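Side-chain contacts in aminomethyltransferase (Bartonella henselae, PDB 3GIR), which belongs to the T-protein family of aminomethyltransferases, with a large N-terminal part followed by a C-terminal barrel domain: residues A[117-120]-A[126-129]; A[157-162]-A[291-296]; A[200-203]-A[209-212]; A[214-219]-A[252-257]; A[259-264]-A[308-313]. All blocks are in the same frame, centred on the assembly; numbering follows the deposited sequence.

Contact 1. Residues A[117-120]-A[126-129]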
# COMPACT_ATOMS: atom_id res chain seq x y z
N SER A 117 -5.20 -1.23 -8.15
CA SER A 117 -6.35 -0.49 -8.60
C SER A 117 -6.89 0.38 -7.47
O SER A 117 -6.25 0.56 -6.42
CB SER A 117 -7.45 -1.40 -9.13
OG SER A 117 -8.35 -0.69 -9.95
N TYR A 118 -8.07 0.95 -7.68
CA TYR A 118 -8.70 1.78 -6.66
C TYR A 118 -10.19 1.85 -6.83
O TYR A 118 -10.70 1.82 -7.94
CB TYR A 118 -8.09 3.22 -6.66
CG TYR A 118 -7.45 3.67 -7.92
CD1 TYR A 118 -8.22 3.91 -9.04
CD2 TYR A 118 -6.09 3.95 -8.00
CE1 TYR A 118 -7.62 4.37 -10.21
CE2 TYR A 118 -5.51 4.37 -9.18
CZ TYR A 118 -6.29 4.59 -10.26
OH TYR A 118 -5.77 5.07 -11.44
N LEU A 119 -10.86 1.96 -5.70
CA LEU A 119 -12.29 2.18 -5.66
C LEU A 119 -12.51 3.70 -5.76
O LEU A 119 -12.08 4.44 -4.91
CB LEU A 119 -12.80 1.64 -4.31
CG LEU A 119 -14.27 1.55 -4.16
CD1 LEU A 119 -14.92 0.43 -5.09
CD2 LEU A 119 -14.67 1.39 -2.63
N LEU A 120 -13.23 4.15 -6.79
CA LEU A 120 -13.45 5.60 -6.97
C LEU A 120 -14.84 5.96 -6.59
O LEU A 120 -15.79 5.14 -6.81
CB LEU A 120 -13.24 5.91 -8.43
CG LEU A 120 -11.91 5.63 -9.00
CD1 LEU A 120 -11.98 6.06 -10.47
CD2 LEU A 120 -10.74 6.33 -8.29
N ILE A 126 -10.42 8.93 -4.64
CA ILE A 126 -10.01 7.57 -4.29
C ILE A 126 -10.55 7.19 -2.93
O ILE A 126 -10.06 7.64 -1.87
CB ILE A 126 -8.48 7.42 -4.36
CG1 ILE A 126 -7.96 7.62 -5.79
CG2 ILE A 126 -8.03 5.95 -3.89
CD1 ILE A 126 -6.44 7.83 -5.86
N LEU A 127 -11.58 6.34 -2.90
CA LEU A 127 -12.12 5.83 -1.62
C LEU A 127 -11.10 4.91 -0.91
O LEU A 127 -11.02 4.89 0.31
CB LEU A 127 -13.40 5.02 -1.87
CG LEU A 127 -14.54 5.91 -2.44
CD1 LEU A 127 -15.75 5.09 -3.00
CD2 LEU A 127 -15.03 6.83 -1.26
N ASP A 128 -10.37 4.12 -1.69
CA ASP A 128 -9.33 3.20 -1.21
C ASP A 128 -8.53 2.73 -2.38
O ASP A 128 -9.04 2.60 -3.49
CB ASP A 128 -9.89 1.99 -0.45
CG ASP A 128 -8.88 1.39 0.58
OD1 ASP A 128 -7.83 2.06 0.77
OD2 ASP A 128 -9.11 0.23 1.02
N ASP A 129 -7.26 2.46 -2.14
CA ASP A 129 -6.48 1.73 -3.15
C ASP A 129 -6.45 0.26 -2.75
O ASP A 129 -6.62 -0.07 -1.56
CB ASP A 129 -5.11 2.34 -3.45
CG ASP A 129 -4.19 2.46 -2.34
OD1 ASP A 129 -4.53 2.34 -1.12
OD2 ASP A 129 -2.98 2.75 -2.72
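Leu119 and Leu127 cover the most surface here, their side chains lying across each other at a slant. CD2 of Leu119 meets CD1 of Leu127 at 3.9 Å, and CB of Leu127 tucks to 3.4 Å from the carbonyl O of Leu119. The Leu119 branch is brought there by CG standing opposite the backbone N (chi1 -170°). On the face that carries Tyr118 and Leu120, Ile126 works with both its branches: CG2 touches CB of Tyr118 at 3.9 Å, while CG1 receives CD2 of Leu120 at 4.0 Å. The backbone of Leu119 is held at both ends by successive residues, its N donating to Asp128 O (2.9 Å) and its O accepting from Leu127 N (2.8 Å, N-H...O angle 139°). Further along, Asp129 CA makes a CH...O contact of 3.5 Å with Ser117 O. The polar tips lead away from the partner strand to other groups: Tyr118 OH bonds to Leu278 O, Asp128 OD2 takes the backbone N of Asn145, and Asp129 OD2 pairs with Tyr116 OH. Leu119 rests on Asp152, Leu156 and Arg159 of helix 149-159. The corner at Leu127 interrupts the antiparallel hairpin of strands 114-120 and 126-136, in a way consistent with a beta bulge.

Contact 2. Residues A[157-162]-A[291-296]; sequences EKRAFG and QFYGAK
NH1 of Arg159 is held by the backbone O of Ala101 and, weakly, by water 1 at 3.1 Å, which lies at the guanidinium edge, in its plane, and donates in turn to Tyr293 O at 2.9 Å. The same guanidinium lies flat on the Tyr293 ring, with the centres of the two groups 3.8 Å apart and their planes 21° from parallel. This is a cation-pi stack displaced toward the rim: CZ stands 28° off the ring normal, and NH2 sits 3.5 Å from both CD2 and CE2 of Tyr293. The arginine gets there on a chain extended from CG to NE, crossing the tyrosine at roughly a right angle. Its rotation is fixed by further bonds, a salt bridge from NE to Glu155 and a bond from NH2 to Leu120 O; the glutamate probably offsets its charge. Tyr293 occupies a type II turn from Phe292 to Ala295, closed by Ala295 N donating to Phe292 O, with Gly294 as N-cap of helix 295-304. The stack thus joins the last part of helix 149-159 to the start of helix 295-304, beside helix 94-101, whose Phe97 touches Arg159 and whose Tyr100 bonds to the Tyr293 backbone, and close to strand 114-120.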
# COMPACT_ATOMS: atom_id res chain seq x y z
N GLU A 157 -20.55 -4.09 -1.92
CA GLU A 157 -21.84 -4.80 -1.77
C GLU A 157 -22.94 -4.01 -2.49
O GLU A 157 -23.76 -4.58 -3.21
CB GLU A 157 -22.19 -4.90 -0.29
CG GLU A 157 -22.79 -6.10 0.13
CD GLU A 157 -23.00 -6.20 1.65
OE1 GLU A 157 -23.05 -7.34 2.08
OE2 GLU A 157 -23.13 -5.15 2.38
N LYS A 158 -22.96 -2.68 -2.36
CA LYS A 158 -23.95 -1.90 -3.09
C LYS A 158 -23.70 -1.93 -4.59
O LYS A 158 -24.62 -2.00 -5.37
CB LYS A 158 -23.98 -0.44 -2.60
CG LYS A 158 -24.38 -0.26 -1.14
CD LYS A 158 -24.21 1.20 -0.74
CE LYS A 158 -24.49 1.34 0.72
NZ LYS A 158 -24.01 2.63 1.34
N ARG A 159 -22.46 -1.83 -5.04
CA ARG A 159 -22.17 -1.91 -6.49
C ARG A 159 -22.46 -3.30 -7.08
O ARG A 159 -22.60 -3.44 -8.32
CB ARG A 159 -20.70 -1.48 -6.76
CG ARG A 159 -20.45 -0.00 -6.45
CD ARG A 159 -19.01 0.49 -6.71
NE ARG A 159 -18.86 1.80 -6.09
CZ ARG A 159 -17.85 2.63 -6.26
NH1 ARG A 159 -16.87 2.35 -7.11
NH2 ARG A 159 -17.87 3.73 -5.54
N ALA A 160 -22.51 -4.31 -6.22
CA ALA A 160 -22.88 -5.66 -6.60
C ALA A 160 -24.38 -5.93 -6.63
O ALA A 160 -24.78 -7.01 -7.05
CB ALA A 160 -22.18 -6.70 -5.68
N PHE A 161 -25.19 -4.97 -6.20
CA PHE A 161 -26.66 -5.21 -6.14
C PHE A 161 -27.22 -5.77 -7.46
O PHE A 161 -28.03 -6.71 -7.46
CB PHE A 161 -27.40 -3.93 -5.84
CG PHE A 161 -27.43 -3.50 -4.40
CD1 PHE A 161 -27.17 -4.37 -3.34
CD2 PHE A 161 -27.68 -2.18 -4.11
CE1 PHE A 161 -27.25 -3.91 -2.01
CE2 PHE A 161 -27.76 -1.77 -2.79
CZ PHE A 161 -27.53 -2.60 -1.80
N GLY A 162 -26.81 -5.20 -8.56
CA GLY A 162 -27.31 -5.71 -9.85
C GLY A 162 -26.74 -7.04 -10.33
O GLY A 162 -27.30 -7.69 -11.25
N GLN A 291 -16.56 1.91 -18.53
CA GLN A 291 -17.70 1.22 -17.91
C GLN A 291 -17.66 1.20 -16.37
O GLN A 291 -18.60 0.75 -15.74
CB GLN A 291 -17.91 -0.16 -18.50
CG GLN A 291 -16.83 -1.15 -18.21
CD GLN A 291 -17.06 -2.55 -18.82
OE1 GLN A 291 -16.42 -2.93 -19.82
NE2 GLN A 291 -17.95 -3.32 -18.19
N PHE A 292 -16.57 1.68 -15.79
CA PHE A 292 -16.43 1.67 -14.34
C PHE A 292 -17.10 2.85 -13.67
O PHE A 292 -17.22 3.97 -14.24
CB PHE A 292 -14.97 1.63 -13.92
CG PHE A 292 -14.11 2.76 -14.45
CD1 PHE A 292 -13.88 3.87 -13.71
CD2 PHE A 292 -13.43 2.64 -15.65
CE1 PHE A 292 -13.07 4.90 -14.19
CE2 PHE A 292 -12.59 3.68 -16.07
CZ PHE A 292 -12.43 4.77 -15.32
N TYR A 293 -17.48 2.64 -12.41
CA TYR A 293 -18.02 3.66 -11.52
C TYR A 293 -16.98 4.79 -11.34
O TYR A 293 -15.86 4.53 -10.94
CB TYR A 293 -18.37 3.02 -10.16
CG TYR A 293 -19.27 3.87 -9.30
CD1 TYR A 293 -20.64 3.61 -9.21
CD2 TYR A 293 -18.79 4.97 -8.63
CE1 TYR A 293 -21.49 4.43 -8.46
CE2 TYR A 293 -19.62 5.77 -7.84
CZ TYR A 293 -20.98 5.51 -7.78
OH TYR A 293 -21.79 6.32 -7.01
N GLY A 294 -17.37 6.04 -11.62
CA GLY A 294 -16.46 7.18 -11.60
C GLY A 294 -15.84 7.53 -12.93
O GLY A 294 -15.03 8.47 -12.99
N ALA A 295 -16.11 6.77 -14.00
CA ALA A 295 -15.44 6.96 -15.28
C ALA A 295 -15.61 8.37 -15.85
O ALA A 295 -14.65 8.92 -16.37
CB ALA A 295 -15.89 5.91 -16.31
N LYS A 296 -16.81 8.91 -15.80
CA LYS A 296 -17.05 10.22 -16.45
C LYS A 296 -16.15 11.26 -15.80
O LYS A 296 -15.47 11.99 -16.51
CB LYS A 296 -18.52 10.63 -16.33
CG LYS A 296 -18.79 12.07 -16.80
CD LYS A 296 -20.25 12.38 -16.81
CE LYS A 296 -20.53 13.84 -17.20
NZ LYS A 296 -22.00 14.01 -17.45
O HOH W 1 -14.49 2.81 -9.11

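Contact 3. Residues A[200-203]-A[209-212]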
# COMPACT_ATOMS: atom_id res chain seq x y z
N GLN A 200 2.04 -11.83 -9.05
CA GLN A 200 1.25 -13.05 -9.20
C GLN A 200 0.88 -13.59 -7.84
O GLN A 200 1.60 -13.32 -6.87
CB GLN A 200 1.98 -14.12 -9.92
CG GLN A 200 2.15 -13.77 -11.37
CD GLN A 200 2.82 -14.88 -12.21
OE1 GLN A 200 3.40 -15.86 -11.71
NE2 GLN A 200 2.78 -14.66 -13.51
N GLY A 201 -0.15 -14.40 -7.81
CA GLY A 201 -0.64 -15.03 -6.60
C GLY A 201 -1.26 -16.37 -6.89
O GLY A 201 -1.54 -16.70 -8.06
N PHE A 202 -1.43 -17.16 -5.84
CA PHE A 202 -2.04 -18.48 -5.96
C PHE A 202 -2.53 -18.95 -4.58
O PHE A 202 -2.29 -18.30 -3.58
CB PHE A 202 -1.06 -19.50 -6.60
CG PHE A 202 0.02 -20.08 -5.67
CD1 PHE A 202 0.18 -21.47 -5.53
CD2 PHE A 202 0.89 -19.27 -4.95
CE1 PHE A 202 1.22 -22.00 -4.71
CE2 PHE A 202 1.91 -19.77 -4.16
CZ PHE A 202 2.09 -21.13 -4.05
N GLU A 203 -3.21 -20.10 -4.56
CA GLU A 203 -3.71 -20.67 -3.33
C GLU A 203 -3.03 -22.01 -3.12
O GLU A 203 -3.45 -22.99 -3.76
CB GLU A 203 -5.21 -20.84 -3.37
CG GLU A 203 -5.98 -19.56 -3.58
CD GLU A 203 -7.46 -19.81 -3.89
OE1 GLU A 203 -7.78 -20.36 -4.95
OE2 GLU A 203 -8.27 -19.51 -2.98
N PHE A 209 -3.65 -17.91 0.75
CA PHE A 209 -3.44 -17.08 -0.46
C PHE A 209 -2.05 -16.51 -0.38
O PHE A 209 -1.74 -15.87 0.62
CB PHE A 209 -4.55 -16.00 -0.49
CG PHE A 209 -4.43 -14.95 -1.55
CD1 PHE A 209 -4.28 -15.27 -2.86
CD2 PHE A 209 -4.48 -13.60 -1.19
CE1 PHE A 209 -4.19 -14.26 -3.86
CE2 PHE A 209 -4.44 -12.61 -2.16
CZ PHE A 209 -4.24 -12.95 -3.51
N ILE A 210 -1.16 -16.77 -1.36
CA ILE A 210 0.17 -16.23 -1.34
C ILE A 210 0.38 -15.43 -2.60
O ILE A 210 0.06 -15.90 -3.71
CB ILE A 210 1.25 -17.34 -1.26
CG1 ILE A 210 1.07 -18.09 0.08
CG2 ILE A 210 2.68 -16.78 -1.46
CD1 ILE A 210 2.11 -19.25 0.30
N THR A 211 0.94 -14.23 -2.42
CA THR A 211 1.27 -13.35 -3.54
C THR A 211 2.75 -12.93 -3.45
O THR A 211 3.32 -12.88 -2.35
CB THR A 211 0.39 -12.08 -3.62
OG1 THR A 211 0.59 -11.30 -2.41
CG2 THR A 211 -1.13 -12.37 -3.84
N ARG A 212 3.37 -12.71 -4.61
CA ARG A 212 4.71 -12.16 -4.66
C ARG A 212 4.55 -10.66 -4.87
O ARG A 212 4.43 -10.15 -5.98
CB ARG A 212 5.56 -12.84 -5.75
CG ARG A 212 7.01 -12.47 -5.66
CD ARG A 212 7.94 -13.38 -6.51
NE ARG A 212 9.26 -13.41 -6.04
CZ ARG A 212 10.09 -14.43 -6.22
NH1 ARG A 212 9.68 -15.51 -6.86
NH2 ARG A 212 11.27 -14.40 -5.72
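Gly201 and Thr211 face each other at the tight centre of this hairpin, their CA atoms 4.0 Å apart in a non-hydrogen-bonded antiparallel pair. With no side chain on the glycine, CG2 of Thr211 comes to 3.9 Å from Gly201 CA, and the carbonyl O of Ile210 lies only 3.1 Å from that CA in a CH...O contact. Three backbone bonds of equal length tie the strands: Phe202 N to Ile210 O and Ile210 N to Phe202 O, both 2.9 Å, form one closed pair, and Arg212 N reaches Gln200 O at 2.9 Å. The threonine side also holds Phe209, whose CD1 approaches Phe202 O at 3.7 Å and whose ring packs on Thr133 and Leu135 of strand 126-136. The face with Phe202 and Ile210 is the less enclosed one, since Phe202 is partly exposed, though Pro192 and Leu196 touch it. There the two side chains lie alongside one another, pointing the same way, with CE2 of Phe202 3.8 Å from CB of Ile210. CG of Phe202, between the backbone N and the carbonyl carbon (chi1 79°), brings the ring alongside Ile210. Gln200 and Glu203 are partly exposed too. The polar ends turn to partners outside the hairpin: Gln200 OE1 accepts from Leu197 N, Glu203 makes a salt bridge to Arg139, and Arg212 another to Asp219. The two strands are therefore joined by main-chain bonds and a modest apolar contact, while the charged groups, Glu203 and Arg212, find their partners beyond the two strands.

Contact 4. Residues A[214-219]-A[252-257]; sequences GYTGED and DSLRLE
The loop 214-219 runs up against helix 252-257 with no hydrogen bond between them, the backbones coming nearest at the CA atoms of Thr216 and Arg255, 4.9 Å apart, while Tyr215 O rests 3.2 Å from Arg255 CB. Beyond that carbonyl the Tyr215 ring spreads along the arginine. Arg255 CB sits almost over the ring centre, 3.6 Å from the centroid and 12° off the normal, a CH-pi contact; Arg255 CG follows at 3.5 Å from CE2, and CD continues toward the hydroxyl. A bend in the arginine chain (chi2 91°) carries it along the tyrosine, leaving the guanidinium within 6° of parallel to the ring plane. That guanidinium grips a single oxygen one turn back, side-on: NE and NH2 of Arg255 reach Asp252 OD1 at 3.0 and 2.9 Å. NH2 uses the syn lone pair, whereas NE meets the oxygen from above the carboxylate plane. A second acid, Asp266, binds NH1, which also takes Leu260 O, so the charge is probably well neutralised. Tyr215 OH bonds to Cys261 O. Next door, Thr216 OG1 accepts from Glu218 N (3.1 Å) in an ST turn and also bonds to Gln178 OE1, while its CG2 lies beside Leu254 CD1 at 4.1 Å. Leu254 packs onward against His69 and Thr72 of helix 65-74 and, like Thr216, on Phe79 of strand 76-80, whereas Arg255 and Leu256 lean on strand 349-356, setting helix 248-257 between the two groups of strands.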
# COMPACT_ATOMS: atom_id res chain seq x y z
N GLY A 214 4.28 -6.65 -2.22
CA GLY A 214 4.48 -6.10 -0.87
C GLY A 214 4.41 -4.59 -0.91
O GLY A 214 3.84 -4.00 -1.86
N TYR A 215 5.02 -3.97 0.07
CA TYR A 215 4.96 -2.56 0.27
C TYR A 215 6.31 -1.96 0.64
O TYR A 215 6.42 -0.97 1.39
CB TYR A 215 3.92 -2.29 1.40
CG TYR A 215 3.34 -0.95 1.52
CD1 TYR A 215 2.83 -0.26 0.44
CD2 TYR A 215 3.17 -0.40 2.77
CE1 TYR A 215 2.18 0.93 0.59
CE2 TYR A 215 2.51 0.84 2.93
CZ TYR A 215 2.04 1.48 1.85
OH TYR A 215 1.38 2.69 2.12
N THR A 216 7.39 -2.53 0.08
CA THR A 216 8.75 -2.24 0.50
C THR A 216 9.66 -1.75 -0.64
O THR A 216 10.70 -1.16 -0.41
CB THR A 216 9.41 -3.43 1.23
OG1 THR A 216 9.54 -4.52 0.29
CG2 THR A 216 8.63 -3.83 2.59
N GLY A 217 9.33 -2.11 -1.86
CA GLY A 217 10.24 -1.93 -3.02
C GLY A 217 11.30 -3.03 -3.11
O GLY A 217 12.12 -3.01 -4.04
N GLU A 218 11.24 -4.01 -2.22
CA GLU A 218 12.07 -5.22 -2.29
C GLU A 218 11.31 -6.36 -2.93
O GLU A 218 10.12 -6.29 -3.16
CB GLU A 218 12.56 -5.61 -0.90
CG GLU A 218 13.34 -4.57 -0.14
CD GLU A 218 14.67 -4.28 -0.77
OE1 GLU A 218 15.27 -5.20 -1.38
OE2 GLU A 218 15.14 -3.10 -0.70
N ASP A 219 12.01 -7.48 -3.20
CA ASP A 219 11.32 -8.75 -3.41
C ASP A 219 10.59 -9.10 -2.13
O ASP A 219 10.91 -8.60 -1.10
CB ASP A 219 12.34 -9.85 -3.84
CG ASP A 219 11.67 -11.14 -4.28
OD1 ASP A 219 10.51 -11.13 -4.63
OD2 ASP A 219 12.33 -12.19 -4.23
N ASP A 252 6.54 2.10 7.39
CA ASP A 252 6.36 3.42 6.80
C ASP A 252 7.62 4.00 6.10
O ASP A 252 7.50 4.55 5.02
CB ASP A 252 5.81 4.41 7.87
CG ASP A 252 5.18 5.62 7.23
OD1 ASP A 252 4.27 5.46 6.39
OD2 ASP A 252 5.72 6.74 7.47
N SER A 253 8.81 3.90 6.71
CA SER A 253 10.02 4.41 6.11
C SER A 253 10.37 3.63 4.86
O SER A 253 10.84 4.18 3.81
CB SER A 253 11.19 4.51 7.09
OG SER A 253 11.42 3.27 7.77
N LEU A 254 10.12 2.32 4.90
CA LEU A 254 10.36 1.51 3.72
C LEU A 254 9.49 1.92 2.55
O LEU A 254 10.00 2.06 1.39
CB LEU A 254 10.23 0.01 4.00
CG LEU A 254 11.28 -0.59 4.92
CD1 LEU A 254 10.69 -1.87 5.54
CD2 LEU A 254 12.64 -0.92 4.21
N ARG A 255 8.18 1.96 2.76
CA ARG A 255 7.29 2.30 1.71
C ARG A 255 7.52 3.70 1.16
O ARG A 255 7.36 3.93 -0.04
CB ARG A 255 5.82 2.07 2.10
CG ARG A 255 5.24 3.04 3.14
CD ARG A 255 4.63 4.18 2.45
NE ARG A 255 4.26 5.20 3.43
CZ ARG A 255 3.75 6.40 3.15
NH1 ARG A 255 3.48 6.80 1.93
NH2 ARG A 255 3.45 7.19 4.19
N LEU A 256 7.84 4.63 2.04
CA LEU A 256 8.06 6.02 1.62
C LEU A 256 9.32 6.16 0.78
O LEU A 256 9.29 6.78 -0.29
CB LEU A 256 8.05 6.92 2.86
CG LEU A 256 8.26 8.43 2.69
CD1 LEU A 256 7.37 8.95 1.54
CD2 LEU A 256 8.11 9.16 4.04
N GLU A 257 10.39 5.50 1.17
CA GLU A 257 11.61 5.36 0.26
C GLU A 257 11.26 4.80 -1.12
O GLU A 257 11.83 5.17 -2.13
CB GLU A 257 12.68 4.51 0.93
CG GLU A 257 13.46 5.20 1.95
CD GLU A 257 14.59 4.35 2.48
OE1 GLU A 257 14.56 3.13 2.22
OE2 GLU A 257 15.49 4.89 3.18

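Contact 5. Residues A[259-264]-A[308-313]; sequences GLCLHG and RCRVGL
Cys261 and Arg310 meet across backbones that stay well apart, their CA atoms 9.6 Å from each other and those of Gly259 and Gly312 7.6 Å. The first segment is irregular: Gly259, with positive phi (73°), ends helix 248-257 in a Schellman motif, and an extended loop follows. The second is mostly strand 309-315. The gap is bridged by one long side chain, Arg310, which starts with CG opposite its own backbone N (chi1 -177°) and then kinks at chi3 (62°), turning the guanidinium to present a face to the loop. The sulfur of Cys261 rests over that face, 3.3 Å above the plane and shifted toward the rim, with SG 3.4 Å from Arg310 NE and 3.6 Å from CZ. At the guanidinium edge, in its plane, water 2 accepts from Arg310 NH1 at 2.9 Å and donates to Gly259 O at 2.6 Å. NH1 itself is 3.8 Å from that carbonyl, so the water carries the link. Arg310 NE has a further acceptor in Ala276 O, which helps fix the group's rotation, and its chain packs on Met353 and Tyr355 of strand 349-356. On the loop side, Cys261 O accepts from Tyr215 OH. Joining the folate-binding family domain to the C-terminal barrel domain, the contact is small and near the surface: a polarisable sulfur lies on a flat cation, a single water completes the polar bridge, and no direct hydrogen bond or salt bridge links the two segments.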
# COMPACT_ATOMS: atom_id res chain seq x y z
N GLY A 259 8.53 5.10 -2.75
CA GLY A 259 7.59 5.95 -3.41
C GLY A 259 6.14 5.54 -3.40
O GLY A 259 5.34 5.96 -4.29
N LEU A 260 5.76 4.69 -2.44
CA LEU A 260 4.44 4.11 -2.42
C LEU A 260 3.48 4.93 -1.63
O LEU A 260 3.82 5.41 -0.56
CB LEU A 260 4.51 2.68 -1.89
CG LEU A 260 5.55 1.78 -2.55
CD1 LEU A 260 5.65 0.41 -1.86
CD2 LEU A 260 5.18 1.67 -4.00
N CYS A 261 2.25 5.04 -2.10
CA CYS A 261 1.23 5.85 -1.38
C CYS A 261 0.65 5.15 -0.18
O CYS A 261 0.48 3.91 -0.16
CB CYS A 261 0.07 6.19 -2.28
SG CYS A 261 0.53 7.40 -3.54
N LEU A 262 0.27 5.96 0.81
CA LEU A 262 -0.49 5.47 1.96
C LEU A 262 -1.86 6.15 1.92
O LEU A 262 -1.97 7.39 2.07
CB LEU A 262 0.26 5.68 3.27
CG LEU A 262 -0.62 5.42 4.50
CD1 LEU A 262 -0.92 3.92 4.49
CD2 LEU A 262 0.11 5.87 5.77
N HIS A 263 -2.94 5.38 1.79
CA HIS A 263 -4.23 5.99 1.78
C HIS A 263 -4.55 6.56 3.15
O HIS A 263 -4.22 6.00 4.19
CB HIS A 263 -5.31 5.00 1.34
CG HIS A 263 -6.61 5.65 0.98
ND1 HIS A 263 -7.50 6.04 1.95
CD2 HIS A 263 -7.12 6.05 -0.21
CE1 HIS A 263 -8.53 6.63 1.37
NE2 HIS A 263 -8.33 6.65 0.07
N GLY A 264 -5.10 7.77 3.12
CA GLY A 264 -5.33 8.57 4.35
C GLY A 264 -4.25 9.61 4.58
O GLY A 264 -4.44 10.55 5.36
N ARG A 308 -3.87 19.66 -8.15
CA ARG A 308 -2.66 19.72 -7.34
C ARG A 308 -1.94 18.42 -7.70
O ARG A 308 -2.57 17.53 -8.29
CB ARG A 308 -2.98 19.69 -5.88
CG ARG A 308 -4.09 18.79 -5.50
CD ARG A 308 -4.19 18.88 -3.99
NE ARG A 308 -5.20 18.02 -3.40
CZ ARG A 308 -5.23 17.68 -2.10
NH1 ARG A 308 -4.26 18.08 -1.25
NH2 ARG A 308 -6.22 16.90 -1.63
N CYS A 309 -0.66 18.29 -7.36
CA CYS A 309 0.17 17.18 -7.90
C CYS A 309 0.92 16.49 -6.77
O CYS A 309 1.64 17.17 -6.04
CB CYS A 309 1.22 17.64 -8.85
SG CYS A 309 0.43 18.48 -10.27
N ARG A 310 0.82 15.15 -6.69
CA ARG A 310 1.63 14.41 -5.71
C ARG A 310 3.07 14.28 -6.18
O ARG A 310 3.36 13.83 -7.32
CB ARG A 310 1.08 13.00 -5.52
CG ARG A 310 1.88 12.24 -4.43
CD ARG A 310 1.25 10.85 -4.22
NE ARG A 310 1.33 10.08 -5.47
CZ ARG A 310 2.36 9.36 -5.91
NH1 ARG A 310 3.45 9.13 -5.18
NH2 ARG A 310 2.26 8.77 -7.09
N VAL A 311 3.98 14.76 -5.32
CA VAL A 311 5.36 14.77 -5.59
C VAL A 311 6.21 14.24 -4.44
O VAL A 311 5.85 14.35 -3.25
CB VAL A 311 5.88 16.21 -6.03
CG1 VAL A 311 5.18 16.71 -7.32
CG2 VAL A 311 5.77 17.21 -4.89
N GLY A 312 7.38 13.71 -4.82
CA GLY A 312 8.42 13.49 -3.85
C GLY A 312 9.01 14.79 -3.39
O GLY A 312 9.10 15.74 -4.19
N LEU A 313 9.46 14.85 -2.14
CA LEU A 313 10.08 16.03 -1.56
C LEU A 313 11.31 15.64 -0.77
O LEU A 313 11.25 14.74 0.05
CB LEU A 313 9.06 16.75 -0.62
CG LEU A 313 7.84 17.32 -1.30
CD1 LEU A 313 6.69 17.65 -0.24
CD2 LEU A 313 8.15 18.56 -2.15
O HOH W 2 5.18 7.28 -6.58

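How the contacts relate
Contacts 1 and 3 are both buried hairpins held by main-chain bonds, yet they belong to different sheets and do not touch. Contact 4 is buried as well, but its interface is loop against helix, made by aliphatic packing on a ring, with salt bridges inside and beyond it. Contact 2 is partly buried and contact 5 lies at the surface; each relies on one arginine and a bridging water, though one cation meets an aromatic face and the other a sulfur. Neighbouring contacts are joined directly: Arg159 links contact 2 to contact 1, His263 links contact 5 to contact 1, Arg255 and Tyr215 bind the loop of contact 5, and Arg212 pairs with Asp219 between contacts 3 and 4.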